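Local coordinates for putative cytochrome P450 154A1 (Streptomyces coelicolor, PDB 1ODO), which belongs to the cytochrome P450 family and holds a haem, with 4-phenyl-1H-imidazole bound nearby in the same chain, at residues Val118-Leu129 with Glu143-Val152. Residues are numbered along the deposited sequence; the frame is centred on the assembly and turned at random.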
ATOM      1  N   VAL A 118      14.025 -12.717  -6.865  1.00 19.74           N
ATOM      2  CA  VAL A 118      12.570 -12.649  -6.785  1.00 18.26           C
ATOM      3  C   VAL A 118      11.928 -13.728  -7.660  1.00 18.99           C
ATOM      4  O   VAL A 118      10.964 -14.371  -7.249  1.00 18.20           O
ATOM      5  CB  VAL A 118      12.054 -11.248  -7.190  1.00 18.41           C
ATOM      6  CG1 VAL A 118      10.523 -11.203  -7.112  1.00 18.91           C
ATOM      7  CG2 VAL A 118      12.656 -10.196  -6.262  1.00 16.73           C
ATOM      8  N   GLU A 119      12.462 -13.935  -8.860  1.00 19.66           N
ATOM      9  CA  GLU A 119      11.905 -14.951  -9.743  1.00 20.45           C
ATOM     10  C   GLU A 119      11.976 -16.314  -9.060  1.00 20.08           C
ATOM     11  O   GLU A 119      11.042 -17.108  -9.149  1.00 18.56           O
ATOM     12  CB  GLU A 119      12.670 -15.006 -11.071  1.00 24.33           C
ATOM     13  CG  GLU A 119      12.527 -13.761 -11.923  1.00 30.19           C
ATOM     14  CD  GLU A 119      12.915 -13.999 -13.373  1.00 34.30           C
ATOM     15  OE1 GLU A 119      12.266 -14.846 -14.026  1.00 37.13           O
ATOM     16  OE2 GLU A 119      13.862 -13.341 -13.858  1.00 36.42           O
ATOM     17  N   ALA A 120      13.091 -16.574  -8.380  1.00 19.90           N
ATOM     18  CA  ALA A 120      13.285 -17.839  -7.680  1.00 19.29           C
ATOM     19  C   ALA A 120      12.221 -18.004  -6.600  1.00 19.23           C
ATOM     20  O   ALA A 120      11.641 -19.080  -6.446  1.00 20.03           O
ATOM     21  CB  ALA A 120      14.684 -17.890  -7.064  1.00 19.58           C
ATOM     22  N   MET A 121      11.968 -16.934  -5.850  1.00 17.15           N
ATOM     23  CA  MET A 121      10.965 -16.974  -4.789  1.00 17.51           C
ATOM     24  C   MET A 121       9.591 -17.260  -5.387  1.00 17.26           C
ATOM     25  O   MET A 121       8.813 -18.051  -4.844  1.00 15.87           O
ATOM     26  CB  MET A 121      10.926 -15.639  -4.042  1.00 16.26           C
ATOM     27  CG  MET A 121      12.164 -15.353  -3.216  1.00 17.31           C
ATOM     28  SD  MET A 121      12.158 -13.664  -2.569  1.00 18.20           S
ATOM     29  CE  MET A 121      13.908 -13.287  -2.543  1.00 19.87           C
ATOM     30  N   VAL A 122       9.291 -16.604  -6.504  1.00 16.22           N
ATOM     31  CA  VAL A 122       8.009 -16.797  -7.168  1.00 16.58           C
ATOM     32  C   VAL A 122       7.866 -18.243  -7.648  1.00 18.30           C
ATOM     33  O   VAL A 122       6.833 -18.878  -7.437  1.00 18.49           O
ATOM     34  CB  VAL A 122       7.855 -15.844  -8.378  1.00 15.70           C
ATOM     35  CG1 VAL A 122       6.612 -16.210  -9.171  1.00 16.47           C
ATOM     36  CG2 VAL A 122       7.745 -14.392  -7.886  1.00 15.69           C
ATOM     37  N   THR A 123       8.908 -18.763  -8.287  1.00 19.25           N
ATOM     38  CA  THR A 123       8.871 -20.134  -8.785  1.00 20.52           C
ATOM     39  C   THR A 123       8.672 -21.116  -7.634  1.00 20.24           C
ATOM     40  O   THR A 123       7.916 -22.076  -7.757  1.00 19.73           O
ATOM     41  CB  THR A 123      10.170 -20.486  -9.536  1.00 22.37           C
ATOM     42  OG1 THR A 123      10.381 -19.534 -10.585  1.00 22.12           O
ATOM     43  CG2 THR A 123      10.076 -21.881 -10.144  1.00 23.39           C
ATOM     44  N   GLY A 124       9.345 -20.863  -6.515  1.00 19.65           N
ATOM     45  CA  GLY A 124       9.218 -21.739  -5.365  1.00 19.86           C
ATOM     46  C   GLY A 124       7.791 -21.810  -4.852  1.00 20.33           C
ATOM     47  O   GLY A 124       7.272 -22.890  -4.565  1.00 19.77           O
ATOM     48  N   LEU A 125       7.151 -20.653  -4.727  1.00 17.48           N
ATOM     49  CA  LEU A 125       5.779 -20.599  -4.246  1.00 17.33           C
ATOM     50  C   LEU A 125       4.809 -21.221  -5.248  1.00 17.28           C
ATOM     51  O   LEU A 125       3.831 -21.859  -4.862  1.00 17.61           O
ATOM     52  CB  LEU A 125       5.386 -19.150  -3.953  1.00 16.90           C
ATOM     53  CG  LEU A 125       6.055 -18.553  -2.710  1.00 18.74           C
ATOM     54  CD1 LEU A 125       5.793 -17.053  -2.652  1.00 16.93           C
ATOM     55  CD2 LEU A 125       5.522 -19.246  -1.456  1.00 16.19           C
ATOM     56  N   VAL A 126       5.073 -21.035  -6.537  1.00 18.08           N
ATOM     57  CA  VAL A 126       4.193 -21.604  -7.548  1.00 19.82           C
ATOM     58  C   VAL A 126       4.391 -23.120  -7.595  1.00 21.08           C
ATOM     59  O   VAL A 126       3.426 -23.867  -7.750  1.00 21.86           O
ATOM     60  CB  VAL A 126       4.443 -20.972  -8.937  1.00 20.22           C
ATOM     61  CG1 VAL A 126       3.578 -21.657  -9.993  1.00 21.58           C
ATOM     62  CG2 VAL A 126       4.110 -19.486  -8.882  1.00 19.88           C
ATOM     63  N   ASP A 127       5.635 -23.575  -7.445  1.00 21.48           N
ATOM     64  CA  ASP A 127       5.912 -25.011  -7.467  1.00 24.03           C
ATOM     65  C   ASP A 127       5.129 -25.671  -6.337  1.00 24.99           C
ATOM     66  O   ASP A 127       4.551 -26.746  -6.511  1.00 24.39           O
ATOM     67  CB  ASP A 127       7.401 -25.299  -7.256  1.00 25.35           C
ATOM     68  CG  ASP A 127       8.241 -24.979  -8.471  1.00 27.35           C
ATOM     69  OD1 ASP A 127       7.700 -24.988  -9.594  1.00 29.01           O
ATOM     70  OD2 ASP A 127       9.452 -24.738  -8.299  1.00 32.66           O
ATOM     71  N   ARG A 128       5.118 -25.021  -5.174  1.00 24.38           N
ATOM     72  CA  ARG A 128       4.407 -25.537  -4.010  1.00 25.88           C
ATOM     73  C   ARG A 128       2.929 -25.709  -4.320  1.00 24.75           C
ATOM     74  O   ARG A 128       2.309 -26.687  -3.907  1.00 24.46           O
ATOM     75  CB  ARG A 128       4.568 -24.591  -2.822  1.00 27.95           C
ATOM     76  CG  ARG A 128       5.893 -24.710  -2.094  1.00 33.48           C
ATOM     77  CD  ARG A 128       6.047 -23.566  -1.106  1.00 38.92           C
ATOM     78  NE  ARG A 128       4.780 -23.248  -0.447  1.00 42.98           N
ATOM     79  CZ  ARG A 128       4.612 -22.238   0.402  1.00 44.00           C
ATOM     80  NH1 ARG A 128       5.633 -21.444   0.700  1.00 46.78           N
ATOM     81  NH2 ARG A 128       3.424 -22.019   0.950  1.00 45.89           N
ATOM     82  N   LEU A 129       2.364 -24.746  -5.040  1.00 24.45           N
ATOM     83  CA  LEU A 129       0.956 -24.799  -5.404  1.00 23.46           C
ATOM     84  C   LEU A 129       0.704 -26.047  -6.239  1.00 24.20           C
ATOM     85  O   LEU A 129      -0.318 -26.711  -6.093  1.00 24.10           O
ATOM     86  CB  LEU A 129       0.570 -23.565  -6.225  1.00 21.22           C
ATOM     87  CG  LEU A 129       0.566 -22.209  -5.520  1.00 20.60           C
ATOM     88  CD1 LEU A 129       0.308 -21.104  -6.535  1.00 21.40           C
ATOM     89  CD2 LEU A 129      -0.498 -22.197  -4.438  1.00 20.78           C
ATOM     90  N   GLU A 143      -1.687 -18.592   0.060  1.00 16.80           N
ATOM     91  CA  GLU A 143      -0.623 -19.400  -0.527  1.00 17.67           C
ATOM     92  C   GLU A 143       0.329 -18.720  -1.506  1.00 16.89           C
ATOM     93  O   GLU A 143       1.374 -19.284  -1.839  1.00 16.77           O
ATOM     94  CB  GLU A 143      -1.230 -20.647  -1.180  1.00 20.28           C
ATOM     95  CG  GLU A 143      -2.027 -21.513  -0.207  1.00 22.68           C
ATOM     96  CD  GLU A 143      -1.244 -21.833   1.056  1.00 25.54           C
ATOM     97  OE1 GLU A 143      -0.094 -22.299   0.938  1.00 25.36           O
ATOM     98  OE2 GLU A 143      -1.778 -21.618   2.168  1.00 26.64           O
ATOM     99  N   LEU A 144      -0.013 -17.520  -1.968  1.00 15.28           N
ATOM    100  CA  LEU A 144       0.853 -16.811  -2.908  1.00 15.33           C
ATOM    101  C   LEU A 144       0.950 -15.310  -2.651  1.00 14.51           C
ATOM    102  O   LEU A 144       2.040 -14.774  -2.458  1.00 13.85           O
ATOM    103  CB  LEU A 144       0.381 -17.035  -4.353  1.00 14.46           C
ATOM    104  CG  LEU A 144       1.164 -16.257  -5.422  1.00 15.42           C
ATOM    105  CD1 LEU A 144       2.621 -16.713  -5.419  1.00 15.55           C
ATOM    106  CD2 LEU A 144       0.546 -16.471  -6.795  1.00 16.67           C
ATOM    107  N   ALA A 145      -0.196 -14.638  -2.649  1.00 15.27           N
ATOM    108  CA  ALA A 145      -0.246 -13.194  -2.428  1.00 14.54           C
ATOM    109  C   ALA A 145       0.461 -12.702  -1.161  1.00 14.16           C
ATOM    110  O   ALA A 145       1.200 -11.720  -1.204  1.00 13.29           O
ATOM    111  CB  ALA A 145      -1.709 -12.718  -2.442  1.00 16.50           C
ATOM    112  N   TYR A 146       0.242 -13.380  -0.039  1.00 14.23           N
ATOM    113  CA  TYR A 146       0.872 -12.982   1.218  1.00 15.04           C
ATOM    114  C   TYR A 146       2.343 -13.381   1.368  1.00 14.81           C
ATOM    115  O   TYR A 146       3.187 -12.545   1.690  1.00 14.64           O
ATOM    116  CB  TYR A 146       0.080 -13.537   2.412  1.00 16.17           C
ATOM    117  CG  TYR A 146      -0.925 -12.565   3.008  1.00 19.26           C
ATOM    118  CD1 TYR A 146      -2.277 -12.901   3.113  1.00 19.56           C
ATOM    119  CD2 TYR A 146      -0.516 -11.320   3.491  1.00 20.53           C
ATOM    120  CE1 TYR A 146      -3.200 -12.020   3.685  1.00 21.53           C
ATOM    121  CE2 TYR A 146      -1.430 -10.433   4.063  1.00 22.21           C
ATOM    122  CZ  TYR A 146      -2.767 -10.788   4.157  1.00 22.36           C
ATOM    123  OH  TYR A 146      -3.671  -9.908   4.712  1.00 23.98           O
ATOM    124  N   PRO A 147       2.675 -14.661   1.133  1.00 14.24           N
ATOM    125  CA  PRO A 147       4.073 -15.090   1.276  1.00 13.68           C
ATOM    126  C   PRO A 147       5.133 -14.487   0.352  1.00 13.02           C
ATOM    127  O   PRO A 147       6.274 -14.306   0.774  1.00 13.14           O
ATOM    128  CB  PRO A 147       3.981 -16.614   1.141  1.00 15.94           C
ATOM    129  CG  PRO A 147       2.804 -16.802   0.234  1.00 16.71           C
ATOM    130  CD  PRO A 147       1.809 -15.803   0.786  1.00 14.72           C
ATOM    131  N   LEU A 148       4.784 -14.166  -0.891  1.00 12.39           N
ATOM    132  CA  LEU A 148       5.777 -13.594  -1.800  1.00 12.94           C
ATOM    133  C   LEU A 148       6.377 -12.273  -1.312  1.00 12.48           C
ATOM    134  O   LEU A 148       7.598 -12.158  -1.181  1.00 12.72           O
ATOM    135  CB  LEU A 148       5.191 -13.410  -3.205  1.00 11.94           C
ATOM    136  CG  LEU A 148       6.113 -12.739  -4.232  1.00 12.40           C
ATOM    137  CD1 LEU A 148       7.433 -13.503  -4.353  1.00 13.22           C
ATOM    138  CD2 LEU A 148       5.403 -12.686  -5.578  1.00 13.70           C
ATOM    139  N   PRO A 149       5.534 -11.261  -1.035  1.00 12.15           N
ATOM    140  CA  PRO A 149       6.054  -9.971  -0.562  1.00 13.57           C
ATOM    141  C   PRO A 149       6.870 -10.115   0.729  1.00 13.69           C
ATOM    142  O   PRO A 149       7.828  -9.381   0.954  1.00 14.40           O
ATOM    143  CB  PRO A 149       4.786  -9.136  -0.350  1.00 13.25           C
ATOM    144  CG  PRO A 149       3.812  -9.727  -1.332  1.00 14.33           C
ATOM    145  CD  PRO A 149       4.069 -11.213  -1.177  1.00 13.38           C
ATOM    146  N   ILE A 150       6.478 -11.060   1.576  1.00 14.04           N
ATOM    147  CA  ILE A 150       7.178 -11.292   2.837  1.00 13.95           C
ATOM    148  C   ILE A 150       8.575 -11.843   2.559  1.00 13.80           C
ATOM    149  O   ILE A 150       9.552 -11.433   3.188  1.00 13.40           O
ATOM    150  CB  ILE A 150       6.383 -12.275   3.739  1.00 15.86           C
ATOM    151  CG1 ILE A 150       5.114 -11.581   4.247  1.00 17.71           C
ATOM    152  CG2 ILE A 150       7.245 -12.747   4.909  1.00 15.19           C
ATOM    153  CD1 ILE A 150       4.194 -12.465   5.070  1.00 17.45           C
ATOM    154  N   ALA A 151       8.669 -12.763   1.604  1.00 12.67           N
ATOM    155  CA  ALA A 151       9.954 -13.357   1.252  1.00 13.87           C
ATOM    156  C   ALA A 151      10.876 -12.299   0.655  1.00 14.11           C
ATOM    157  O   ALA A 151      12.075 -12.279   0.934  1.00 14.86           O
ATOM    158  CB  ALA A 151       9.750 -14.498   0.256  1.00 13.61           C
ATOM    159  N   VAL A 152      10.314 -11.416  -0.167  1.00 14.26           N
ATOM    160  CA  VAL A 152      11.094 -10.360  -0.797  1.00 14.13           C
ATOM    161  C   VAL A 152      11.602  -9.331   0.211  1.00 14.29           C
ATOM    162  O   VAL A 152      12.794  -9.004   0.236  1.00 14.26           O
ATOM    163  CB  VAL A 152      10.268  -9.628  -1.882  1.00 14.54           C
ATOM    164  CG1 VAL A 152      11.070  -8.474  -2.460  1.00 15.10           C
ATOM    165  CG2 VAL A 152       9.887 -10.609  -2.987  1.00 14.54           C
TER
HETATM  166  O   HOH W   1       2.628 -21.690  -2.336  1.00 18.90           O
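Water 1 joins Leu125 to Glu143, donating hydrogen bonds to Leu125 O and Glu143 O, each 2.8 Å; no direct hydrogen bond links the two segments. Beside it runs a long salt bridge, Arg128 NH2 to Glu143 OE1 at 3.5 Å. The carboxylate oxygen lies at the guanidinium edge, in its plane, although the two planes are turned 62° apart. Away from Arg128 and Glu143 the packing is apolar. Leu125 wedges its two methyls against Pro147 and Leu148: CD1 reaches Leu148 N at 3.5 Å, while CD2 meets the CB-CG side of the Pro147 ring, 4.0 Å from CB. Leu148 carries its CG trans to the backbone N (chi1 177°), which brings both methyls to Val122 CG2. Met121 lays SD alongside Ala151, 3.8 Å from its CB, and also touches Val152. The segments of helices 118-129 and 147-152 run roughly antiparallel (145°), their axes 9.9 Å apart at closest approach. The contact thus packs helix 108-131 on helix 147-157 within the helical part of the P450 fold. Helix 357-374 borders the pair, touching Val122 and Val152, and the side chain of Val152 lies about 6 Å from the haem; Leu129 and Glu143 close the other end on strand 138-139.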